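PDB 4TME: ethanolamine utilization protein EutL from Clostridium perfringens E str. JGS1987, which forms trimeric tiles in the shell of the ethanolamine-utilization microcompartment and binds ethanolamine, which probably controls the opening of its pore allosterically. Local coordinates for residues A125-T131 and G144-L150; H32-L38 and I86-P92; M1-I6 and G111-E117. All coordinates share one frame; numbering follows the deposited sequence. Where two conformers were deposited one is given.

Interaction 1 (A125-T131 and G144-L150)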
loop_
_atom_site.group_PDB
_atom_site.type_symbol
_atom_site.label_atom_id
_atom_site.label_comp_id
_atom_site.label_asym_id
_atom_site.label_seq_id
_atom_site.Cartn_x
_atom_site.Cartn_y
_atom_site.Cartn_z
ATOM N N ALA C 125 -16.831 6.395 14.852
ATOM C CA ALA C 125 -17.382 5.627 15.959
ATOM C C ALA C 125 -18.879 5.526 15.718
ATOM O O ALA C 125 -19.674 6.270 16.301
ATOM C CB ALA C 125 -17.078 6.286 17.284
ATOM N N GLN C 126 -19.232 4.635 14.800
ATOM C CA GLN C 126 -20.576 4.582 14.240
ATOM C C GLN C 126 -21.296 3.377 14.804
ATOM O O GLN C 126 -20.814 2.248 14.715
ATOM C CB GLN C 126 -20.505 4.513 12.713
ATOM C CG GLN C 126 -21.858 4.386 11.994
ATOM C CD GLN C 126 -22.697 5.652 12.029
ATOM O OE1 GLN C 126 -22.220 6.733 12.388
ATOM N NE2 GLN C 126 -23.967 5.519 11.661
ATOM N N CYS C 127 -22.455 3.620 15.393
ATOM C CA CYS C 127 -23.283 2.539 15.854
ATOM C C CYS C 127 -24.194 2.158 14.692
ATOM O O CYS C 127 -25.033 2.953 14.278
ATOM C CB CYS C 127 -24.082 2.953 17.082
ATOM S SG CYS C 127 -25.037 1.596 17.783
ATOM N N VAL C 128 -23.981 0.974 14.143
ATOM C CA VAL C 128 -24.835 0.433 13.087
ATOM C C VAL C 128 -25.909 -0.343 13.827
ATOM O O VAL C 128 -25.667 -1.446 14.309
ATOM C CB VAL C 128 -24.060 -0.461 12.111
ATOM C CG1 VAL C 128 -24.994 -1.051 11.044
ATOM C CG2 VAL C 128 -22.915 0.304 11.464
ATOM N N SER C 129 -27.088 0.240 13.962
ATOM C CA SER C 129 -28.062 -0.343 14.869
ATOM C C SER C 129 -28.740 -1.565 14.244
ATOM O O SER C 129 -29.233 -2.426 14.968
ATOM C CB SER C 129 -29.094 0.701 15.287
ATOM O OG SER C 129 -29.836 1.128 14.174
ATOM N N ARG C 130 -28.714 -1.657 12.910
ATOM C CA ARG C 130 -29.325 -2.779 12.210
ATOM C C ARG C 130 -28.535 -3.146 10.948
ATOM O O ARG C 130 -28.726 -2.542 9.878
ATOM C CB ARG C 130 -30.768 -2.417 11.873
ATOM C CG ARG C 130 -31.608 -3.554 11.344
ATOM C CD ARG C 130 -33.045 -3.087 11.114
ATOM N NE ARG C 130 -33.930 -4.208 10.830
ATOM C CZ ARG C 130 -35.238 -4.100 10.622
ATOM N NH1 ARG C 130 -35.830 -2.911 10.649
ATOM N NH2 ARG C 130 -35.954 -5.186 10.377
ATOM N N THR C 131 -27.649 -4.134 11.052
ATOM C CA THR C 131 -26.783 -4.472 9.917
ATOM C C THR C 131 -27.594 -5.039 8.740
ATOM O O THR C 131 -28.608 -5.703 8.938
ATOM C CB THR C 131 -25.706 -5.512 10.266
ATOM O OG1 THR C 131 -26.304 -6.643 10.905
ATOM C CG2 THR C 131 -24.617 -4.910 11.175
ATOM N N GLY C 144 -29.170 -7.901 10.765
ATOM C CA GLY C 144 -30.031 -7.105 11.607
ATOM C C GLY C 144 -29.455 -6.888 12.999
ATOM O O GLY C 144 -29.981 -6.099 13.764
ATOM N N GLU C 145 -28.396 -7.610 13.338
ATOM C CA GLU C 145 -27.707 -7.385 14.607
ATOM C C GLU C 145 -26.952 -6.061 14.567
ATOM O O GLU C 145 -26.655 -5.562 13.490
ATOM C CB GLU C 145 -26.748 -8.538 14.906
ATOM C CG GLU C 145 -27.455 -9.800 15.356
ATOM C CD GLU C 145 -28.129 -9.611 16.682
ATOM O OE1 GLU C 145 -27.409 -9.425 17.691
ATOM O OE2 GLU C 145 -29.377 -9.626 16.712
ATOM N N ALA C 146 -26.640 -5.510 15.743
ATOM C CA ALA C 146 -25.954 -4.220 15.825
ATOM C C ALA C 146 -24.435 -4.376 15.793
ATOM O O ALA C 146 -23.896 -5.409 16.213
ATOM C CB ALA C 146 -26.363 -3.488 17.090
ATOM N N LEU C 147 -23.760 -3.336 15.322
ATOM C CA LEU C 147 -22.295 -3.252 15.395
ATOM C C LEU C 147 -21.838 -1.903 15.898
ATOM O O LEU C 147 -22.496 -0.895 15.663
ATOM C CB LEU C 147 -21.630 -3.461 14.014
ATOM C CG LEU C 147 -21.639 -4.830 13.365
ATOM C CD1 LEU C 147 -21.088 -4.701 11.982
ATOM C CD2 LEU C 147 -20.829 -5.827 14.206
ATOM N N ALA C 148 -20.675 -1.890 16.564
ATOM C CA ALA C 148 -19.872 -0.695 16.684
ATOM C C ALA C 148 -18.789 -0.744 15.600
ATOM O O ALA C 148 -18.013 -1.680 15.552
ATOM C CB ALA C 148 -19.238 -0.601 18.064
ATOM N N TYR C 149 -18.786 0.243 14.721
ATOM C CA TYR C 149 -17.821 0.347 13.619
ATOM C C TYR C 149 -16.815 1.415 14.020
ATOM O O TYR C 149 -17.136 2.602 14.030
ATOM C CB TYR C 149 -18.582 0.684 12.330
ATOM C CG TYR C 149 -17.814 0.541 11.023
ATOM C CD1 TYR C 149 -16.429 0.641 10.953
ATOM C CD2 TYR C 149 -18.511 0.311 9.840
ATOM C CE1 TYR C 149 -15.754 0.516 9.722
ATOM C CE2 TYR C 149 -17.871 0.193 8.641
ATOM C CZ TYR C 149 -16.502 0.311 8.573
ATOM O OH TYR C 149 -15.883 0.191 7.360
ATOM N N LEU C 150 -15.625 0.963 14.442
ATOM C CA LEU C 150 -14.637 1.815 15.117
ATOM C C LEU C 150 -13.384 1.937 14.253
ATOM O O LEU C 150 -12.770 0.917 13.924
ATOM C CB LEU C 150 -14.276 1.217 16.476
ATOM C CG LEU C 150 -15.475 0.888 17.375
ATOM C CD1 LEU C 150 -15.023 0.290 18.711
ATOM C CD2 LEU C 150 -16.339 2.115 17.617
#

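Interaction 2 (H32-L38 and I86-P92)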
loop_
_atom_site.group_PDB
_atom_site.type_symbol
_atom_site.label_atom_id
_atom_site.label_comp_id
_atom_site.label_asym_id
_atom_site.label_seq_id
_atom_site.Cartn_x
_atom_site.Cartn_y
_atom_site.Cartn_z
ATOM N N HIS C 32 -27.011 -14.998 -10.691
ATOM C CA HIS C 32 -28.131 -14.058 -10.766
ATOM C C HIS C 32 -27.671 -12.595 -10.771
ATOM O O HIS C 32 -28.493 -11.696 -10.943
ATOM C CB HIS C 32 -29.113 -14.293 -9.610
ATOM C CG HIS C 32 -28.479 -14.249 -8.263
ATOM N ND1 HIS C 32 -27.791 -15.320 -7.733
ATOM C CD2 HIS C 32 -28.427 -13.269 -7.332
ATOM C CE1 HIS C 32 -27.332 -14.996 -6.539
ATOM N NE2 HIS C 32 -27.700 -13.757 -6.273
ATOM N N HIS C 33 -26.367 -12.367 -10.605
ATOM C CA HIS C 33 -25.787 -11.025 -10.690
ATOM C C HIS C 33 -25.612 -10.586 -12.150
ATOM O O HIS C 33 -24.605 -10.905 -12.786
ATOM C CB HIS C 33 -24.438 -10.978 -9.987
ATOM C CG HIS C 33 -24.519 -11.122 -8.498
ATOM N ND1 HIS C 33 -23.482 -11.617 -7.741
ATOM C CD2 HIS C 33 -25.509 -10.817 -7.625
ATOM C CE1 HIS C 33 -23.830 -11.620 -6.467
ATOM N NE2 HIS C 33 -25.054 -11.134 -6.372
ATOM N N LYS C 34 -26.564 -9.822 -12.656
ATOM C CA LYS C 34 -26.577 -9.440 -14.066
ATOM C C LYS C 34 -26.149 -8.000 -14.305
ATOM O O LYS C 34 -25.750 -7.646 -15.415
ATOM C CB LYS C 34 -27.982 -9.628 -14.655
ATOM C CG LYS C 34 -28.585 -10.995 -14.429
ATOM C CD LYS C 34 -27.889 -12.051 -15.257
ATOM C CE LYS C 34 -28.701 -13.340 -15.280
ATOM N NZ LYS C 34 -27.941 -14.459 -15.900
ATOM N N SER C 35 -26.229 -7.183 -13.261
ATOM C CA SER C 35 -25.980 -5.753 -13.354
ATOM C C SER C 35 -25.136 -5.295 -12.190
ATOM O O SER C 35 -25.283 -5.827 -11.098
ATOM C CB SER C 35 -27.292 -4.988 -13.362
ATOM O OG SER C 35 -28.009 -5.268 -14.548
ATOM N N LEU C 36 -24.266 -4.315 -12.430
ATOM C CA LEU C 36 -23.389 -3.771 -11.388
ATOM C C LEU C 36 -23.601 -2.279 -11.185
ATOM O O LEU C 36 -23.824 -1.549 -12.139
ATOM C CB LEU C 36 -21.912 -4.001 -11.735
ATOM C CG LEU C 36 -21.481 -5.440 -12.039
ATOM C CD1 LEU C 36 -19.989 -5.418 -12.422
ATOM C CD2 LEU C 36 -21.735 -6.354 -10.868
ATOM N N GLY C 37 -23.515 -1.836 -9.937
ATOM C CA GLY C 37 -23.477 -0.424 -9.619
ATOM C C GLY C 37 -22.116 -0.134 -9.012
ATOM O O GLY C 37 -21.686 -0.832 -8.102
ATOM N N LEU C 38 -21.443 0.881 -9.554
ATOM C CA LEU C 38 -20.083 1.265 -9.195
ATOM C C LEU C 38 -20.100 2.606 -8.459
ATOM O O LEU C 38 -20.764 3.549 -8.919
ATOM C CB LEU C 38 -19.212 1.397 -10.455
ATOM C CG LEU C 38 -19.195 0.299 -11.525
ATOM C CD1 LEU C 38 -18.416 0.764 -12.765
ATOM C CD2 LEU C 38 -18.581 -0.975 -10.981
ATOM N N ILE C 86 -18.711 -1.968 -5.282
ATOM C CA ILE C 86 -19.523 -2.526 -6.356
ATOM C C ILE C 86 -20.697 -3.295 -5.791
ATOM O O ILE C 86 -20.536 -4.239 -5.002
ATOM C CB ILE C 86 -18.707 -3.463 -7.292
ATOM C CG1 ILE C 86 -17.519 -2.704 -7.877
ATOM C CG2 ILE C 86 -19.605 -3.989 -8.457
ATOM C CD1 ILE C 86 -16.618 -3.512 -8.812
ATOM N N LEU C 87 -21.888 -2.851 -6.179
ATOM C CA LEU C 87 -23.136 -3.542 -5.899
ATOM C C LEU C 87 -23.500 -4.421 -7.082
ATOM O O LEU C 87 -23.244 -4.046 -8.223
ATOM C CB LEU C 87 -24.277 -2.543 -5.662
ATOM C CG LEU C 87 -24.157 -1.646 -4.434
ATOM C CD1 LEU C 87 -25.277 -0.600 -4.510
ATOM C CD2 LEU C 87 -24.300 -2.465 -3.175
ATOM N N ALA C 88 -24.080 -5.582 -6.821
ATOM C CA ALA C 88 -24.585 -6.430 -7.902
ATOM C C ALA C 88 -26.038 -6.809 -7.621
ATOM O O ALA C 88 -26.439 -7.040 -6.486
ATOM C CB ALA C 88 -23.733 -7.680 -8.076
ATOM N N GLY C 89 -26.822 -6.872 -8.685
ATOM C CA GLY C 89 -28.217 -7.238 -8.560
ATOM C C GLY C 89 -28.721 -7.818 -9.864
ATOM O O GLY C 89 -27.993 -7.859 -10.846
ATOM N N PRO C 90 -29.977 -8.265 -9.873
ATOM C CA PRO C 90 -30.576 -8.969 -11.012
ATOM C C PRO C 90 -30.957 -8.067 -12.168
ATOM O O PRO C 90 -31.210 -8.574 -13.258
ATOM C CB PRO C 90 -31.836 -9.597 -10.408
ATOM C CG PRO C 90 -32.184 -8.712 -9.273
ATOM C CD PRO C 90 -30.857 -8.303 -8.693
ATOM N N SER C 91 -31.034 -6.765 -11.934
ATOM C CA SER C 91 -31.462 -5.841 -12.979
ATOM C C SER C 91 -30.855 -4.481 -12.753
ATOM O O SER C 91 -30.450 -4.150 -11.642
ATOM C CB SER C 91 -32.987 -5.714 -12.983
ATOM O OG SER C 91 -33.404 -5.051 -11.795
ATOM N N PRO C 92 -30.775 -3.671 -13.809
ATOM C CA PRO C 92 -30.358 -2.291 -13.606
ATOM C C PRO C 92 -31.258 -1.544 -12.628
ATOM O O PRO C 92 -30.748 -0.712 -11.891
ATOM C CB PRO C 92 -30.451 -1.689 -15.023
ATOM C CG PRO C 92 -30.322 -2.832 -15.925
ATOM C CD PRO C 92 -30.976 -3.981 -15.238
#

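Interaction 3 (M1-I6 and G111-E117). With ETA (ethanolamine), chain K.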
loop_
_atom_site.group_PDB
_atom_site.type_symbol
_atom_site.label_atom_id
_atom_site.label_comp_id
_atom_site.label_asym_id
_atom_site.label_seq_id
_atom_site.Cartn_x
_atom_site.Cartn_y
_atom_site.Cartn_z
ATOM N N MET C 1 -12.214 21.967 13.516
ATOM C CA MET C 1 -11.833 21.947 14.957
ATOM C C MET C 1 -12.416 20.702 15.626
ATOM O O MET C 1 -13.170 19.942 15.016
ATOM C CB MET C 1 -12.308 23.223 15.653
ATOM C CG MET C 1 -13.789 23.340 15.792
ATOM S SD MET C 1 -14.261 24.921 16.553
ATOM C CE MET C 1 -13.710 26.070 15.291
ATOM N N LYS C 2 -12.049 20.485 16.877
ATOM C CA LYS C 2 -12.429 19.258 17.570
ATOM C C LYS C 2 -13.956 19.107 17.617
ATOM O O LYS C 2 -14.673 20.086 17.851
ATOM C CB LYS C 2 -11.827 19.265 18.971
ATOM C CG LYS C 2 -12.117 18.050 19.810
ATOM C CD LYS C 2 -11.265 18.090 21.062
ATOM C CE LYS C 2 -12.025 17.660 22.291
ATOM N NZ LYS C 2 -11.300 18.063 23.536
ATOM N N ASN C 3 -14.409 17.880 17.348
ATOM C CA ASN C 3 -15.815 17.447 17.315
ATOM C C ASN C 3 -16.562 17.865 16.032
ATOM O O ASN C 3 -17.741 17.526 15.867
ATOM C CB ASN C 3 -16.568 17.931 18.573
ATOM C CG ASN C 3 -16.124 17.190 19.824
ATOM O OD1 ASN C 3 -15.930 15.967 19.802
ATOM N ND2 ASN C 3 -15.906 17.929 20.909
ATOM N N ASP C 4 -15.875 18.537 15.103
ATOM C CA ASP C 4 -16.469 18.800 13.789
ATOM C C ASP C 4 -16.652 17.493 13.042
ATOM O O ASP C 4 -15.791 16.606 13.087
ATOM C CB ASP C 4 -15.599 19.732 12.933
ATOM C CG ASP C 4 -15.704 21.196 13.329
ATOM O OD1 ASP C 4 -16.603 21.592 14.115
ATOM O OD2 ASP C 4 -14.872 21.969 12.804
ATOM N N LEU C 5 -17.771 17.379 12.335
ATOM C CA LEU C 5 -17.946 16.286 11.389
ATOM C C LEU C 5 -17.137 16.574 10.133
ATOM O O LEU C 5 -17.200 17.684 9.610
ATOM C CB LEU C 5 -19.432 16.138 11.046
ATOM C CG LEU C 5 -19.766 14.960 10.136
ATOM C CD1 LEU C 5 -19.917 13.712 10.988
ATOM C CD2 LEU C 5 -21.028 15.255 9.322
ATOM N N ILE C 6 -16.373 15.601 9.640
ATOM C CA ILE C 6 -15.710 15.744 8.350
ATOM C C ILE C 6 -16.677 15.235 7.270
ATOM O O ILE C 6 -17.006 14.053 7.231
ATOM C CB ILE C 6 -14.383 14.983 8.299
ATOM C CG1 ILE C 6 -13.428 15.559 9.340
ATOM C CG2 ILE C 6 -13.730 15.091 6.931
ATOM C CD1 ILE C 6 -13.313 14.717 10.541
ATOM N N GLY C 111 -20.159 10.575 9.335
ATOM C CA GLY C 111 -18.815 10.932 8.929
ATOM C C GLY C 111 -17.817 10.731 10.034
ATOM O O GLY C 111 -18.201 10.485 11.166
ATOM N N PHE C 112 -16.544 10.826 9.683
ATOM C CA PHE C 112 -15.488 10.861 10.679
ATOM C C PHE C 112 -15.602 12.164 11.460
ATOM O O PHE C 112 -16.141 13.155 10.982
ATOM C CB PHE C 112 -14.116 10.732 10.027
ATOM C CG PHE C 112 -13.725 9.322 9.706
ATOM C CD1 PHE C 112 -14.464 8.564 8.790
ATOM C CD2 PHE C 112 -12.624 8.740 10.314
ATOM C CE1 PHE C 112 -14.117 7.253 8.504
ATOM C CE2 PHE C 112 -12.261 7.436 10.018
ATOM C CZ PHE C 112 -13.016 6.686 9.099
ATOM N N VAL C 113 -15.126 12.132 12.692
ATOM C CA VAL C 113 -15.156 13.273 13.578
ATOM C C VAL C 113 -13.739 13.720 13.891
ATOM O O VAL C 113 -12.855 12.898 14.101
ATOM C CB VAL C 113 -15.882 12.928 14.885
ATOM C CG1 VAL C 113 -15.816 14.100 15.867
ATOM C CG2 VAL C 113 -17.329 12.560 14.583
ATOM N N SER C 114 -13.526 15.027 13.892
ATOM C CA SER C 114 -12.213 15.576 14.206
ATOM C C SER C 114 -11.893 15.479 15.696
ATOM O O SER C 114 -12.745 15.738 16.534
ATOM C CB SER C 114 -12.130 17.046 13.779
ATOM O OG SER C 114 -10.887 17.593 14.229
ATOM N N ALA C 115 -10.634 15.152 16.007
ATOM C CA ALA C 115 -10.167 15.078 17.391
ATOM C C ALA C 115 -9.287 16.271 17.790
ATOM O O ALA C 115 -8.838 16.345 18.936
ATOM C CB ALA C 115 -9.395 13.760 17.603
ATOM N N ASN C 116 -9.041 17.215 16.877
ATOM C CA ASN C 116 -8.181 18.342 17.236
ATOM C C ASN C 116 -8.391 19.584 16.369
ATOM O O ASN C 116 -9.256 19.610 15.482
ATOM C CB ASN C 116 -6.695 17.907 17.204
ATOM C CG ASN C 116 -6.215 17.500 15.814
ATOM O OD1 ASN C 116 -6.930 17.636 14.820
ATOM N ND2 ASN C 116 -4.983 16.995 15.742
ATOM N N GLU C 117 -7.598 20.619 16.632
ATOM C CA GLU C 117 -7.925 21.951 16.119
ATOM C C GLU C 117 -7.841 22.019 14.601
ATOM O O GLU C 117 -8.664 22.696 13.974
ATOM C CB GLU C 117 -7.009 23.008 16.745
ATOM C CG GLU C 117 -7.288 24.444 16.275
ATOM C CD GLU C 117 -8.727 24.895 16.533
ATOM O OE1 GLU C 117 -9.297 24.523 17.585
ATOM O OE2 GLU C 117 -9.290 25.621 15.682
HETATM C CA ETA K . -10.434 6.613 6.962
HETATM N N ETA K . -9.747 6.135 5.781
HETATM C C ETA K . -10.803 8.082 6.813
HETATM O O ETA K . -11.572 8.334 5.665
HETATM O O HOH W 1 -10.252 22.343 18.424
HETATM O O HOH W 2 -16.198 11.504 6.887
#

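Interaction 1 (A125-T131 and G144-L150)
Gly144 meets Thr131 where two antiparallel strands of the six-stranded sheet are joined through helix 133-139. Its positive phi suits glycine, and its N-H makes two weak, bent bonds, to Thr131 O and Thr131 OG1. Glu145 is exposed, but its carbonyl is gripped twice: Thr131 N lies 3.0 Å from Glu145 O, and Thr131 OG1 lies 2.8 Å from the same oxygen. The hydroxyl gets there because chi1 of 51° sets OG1 between the threonine's own N and carbonyl carbon. Ala146, small enough to fit against the backbone, brings CB to 3.5 Å from Val128 O. Leu147 pairs with Val128 through two backbone bonds; its side chain and that of Thr131 cross at about a right angle, with Leu147 CD1 3.6 Å from Thr131 CG2, under the cover of helix 133-139. Ala148, opposite Cys127, faces helix 193-212. Tyr149 exchanges two nearly straight backbone hydrogen bonds with Gln126. Leu150 returns to the helix 193-212 face and lays CD2 over Ala125, 4.0 Å from its CA. The chemistry is thus divided: the hydroxyl and N-H of Thr131 hold Glu145 O, its methyl packs on Leu147, and the backbone bonds fix a register in which the Tyr149 hydroxyl hydrogen-bonds Asp45, a residue of the ethanolamine pocket.

Interaction 2 (H32-L38 and I86-P92)
Strands 35-38 and 86-89 run antiparallel, their axes 4.5 Å apart at an angle of 156°, as the central pair of the four-stranded sheet in the first BMC domain. Gly37 and Leu87 exchange two backbone bonds, each 2.8 Å between Gly37 N and Leu87 O and between Leu87 N and Gly37 O. At the other end a classic beta bulge interrupts the pairing: Lys34 N and Ser35 N both donate to Gly89 O, Ser35 N nearly along the C=O axis and Lys34 N tilted 35° from the carbonyl plane. Gly89 is nearly fully extended and, with no CB, fits close to Pro90 CD.

On one face Leu36, Leu38, Ile86 and Ala88 form an apolar layer. Leu38 and Ile86 run alongside each other in the same direction, and in one of the two conformers of Leu38 its CD2 lies 3.7 Å from Ile86 CG1; a second subunit packs Leu155 and Met158 on this pair. Leu36 turns its CD2 branch to the methyl of Ala88. On the other face Leu87 is covered by helices 44-57 and 92-106, and Gly37 puts no side chain beside it. Ser91 N-caps helix 92-106 through Glu94 N. In one of its two conformers Ser35 OG lies against Pro92 CD; Pro92 N has no hydrogen to offer it.

His33 lies on the Ala88 side of the sheet, its NE2 hydrogen-bonded to Asp61. With CG anti to its carbonyl carbon (chi1 -69°), the imidazole lays one face on Ala88, whose CB stands 3.7 Å from the ring centroid in a CH-pi contact.

Interaction 3 (M1-I6 and G111-E117)
Ile6 and Phe112 meet beside their shared backbone bond, in which Ile6 N lies 2.8 Å from Phe112 O. In the isoleucine a chi2 of 103°, away from the staggered positions, carries CD1 over the peptide between Val113 and Ser114 and to 4.1 Å from Phe112 CB. The phenylalanine ring turns the other way, out to the bound ethanolamine: ETA C sits 3.4 Å above one ring face, offset toward the rim. Glu82, Asp44 and Thr182 hydrogen-bond the ligand, so the flat apolar ring serves its carbon chain. Alongside, a water bridges Ile6 O and Phe112 N.

Leu5 extends over Gly111, whose positive phi and lack of a CB let Leu5 CD1 come within 3.6 Å of Gly111 CA. Val113 sends CG1 in the direction of Asn3, touching its CA at 3.6 Å; chi1 of 175° puts this branch anti to the valine N.

Nearer the N-terminus a type II turn from Met1 to Asp4 wraps round Ser114. Ser114 CB presses on Met1 O, and its OG accepts from Asn116 N in an ST turn while also bonding Asp119. The terminal amine of Met1 meets Asp4 OD2 from above the carboxylate plane and also reaches Asp119. These two acids would probably favour a charged amine, whereas the pairing with the strand that carries Phe112 rests on backbone bonds: Asn3 N to Ser114 O, Ser114 N to Asp4 O and Ile6 N to Phe112 O.

In the fold
Interactions 1 and 3 lie in the same six-stranded antiparallel sheet, where strands 112-114 and 122-128 are neighbours; their centres are 20 Å apart and their nearest atoms about 5 Å. Interaction 2 belongs to the separate four-stranded sheet, its centre 25 Å from that of interaction 1 and 35 Å from that of interaction 3, on the opposite side of the chain's centre from interaction 3. Along the chain, interaction 2 is nested within the loop that interaction 3 closes, and interaction 1 follows. The N-terminal segment crosses to the sheet built largely from the second half of the chain, consistent with a chain whose two BMC halves both supply residues of the ethanolamine pockets.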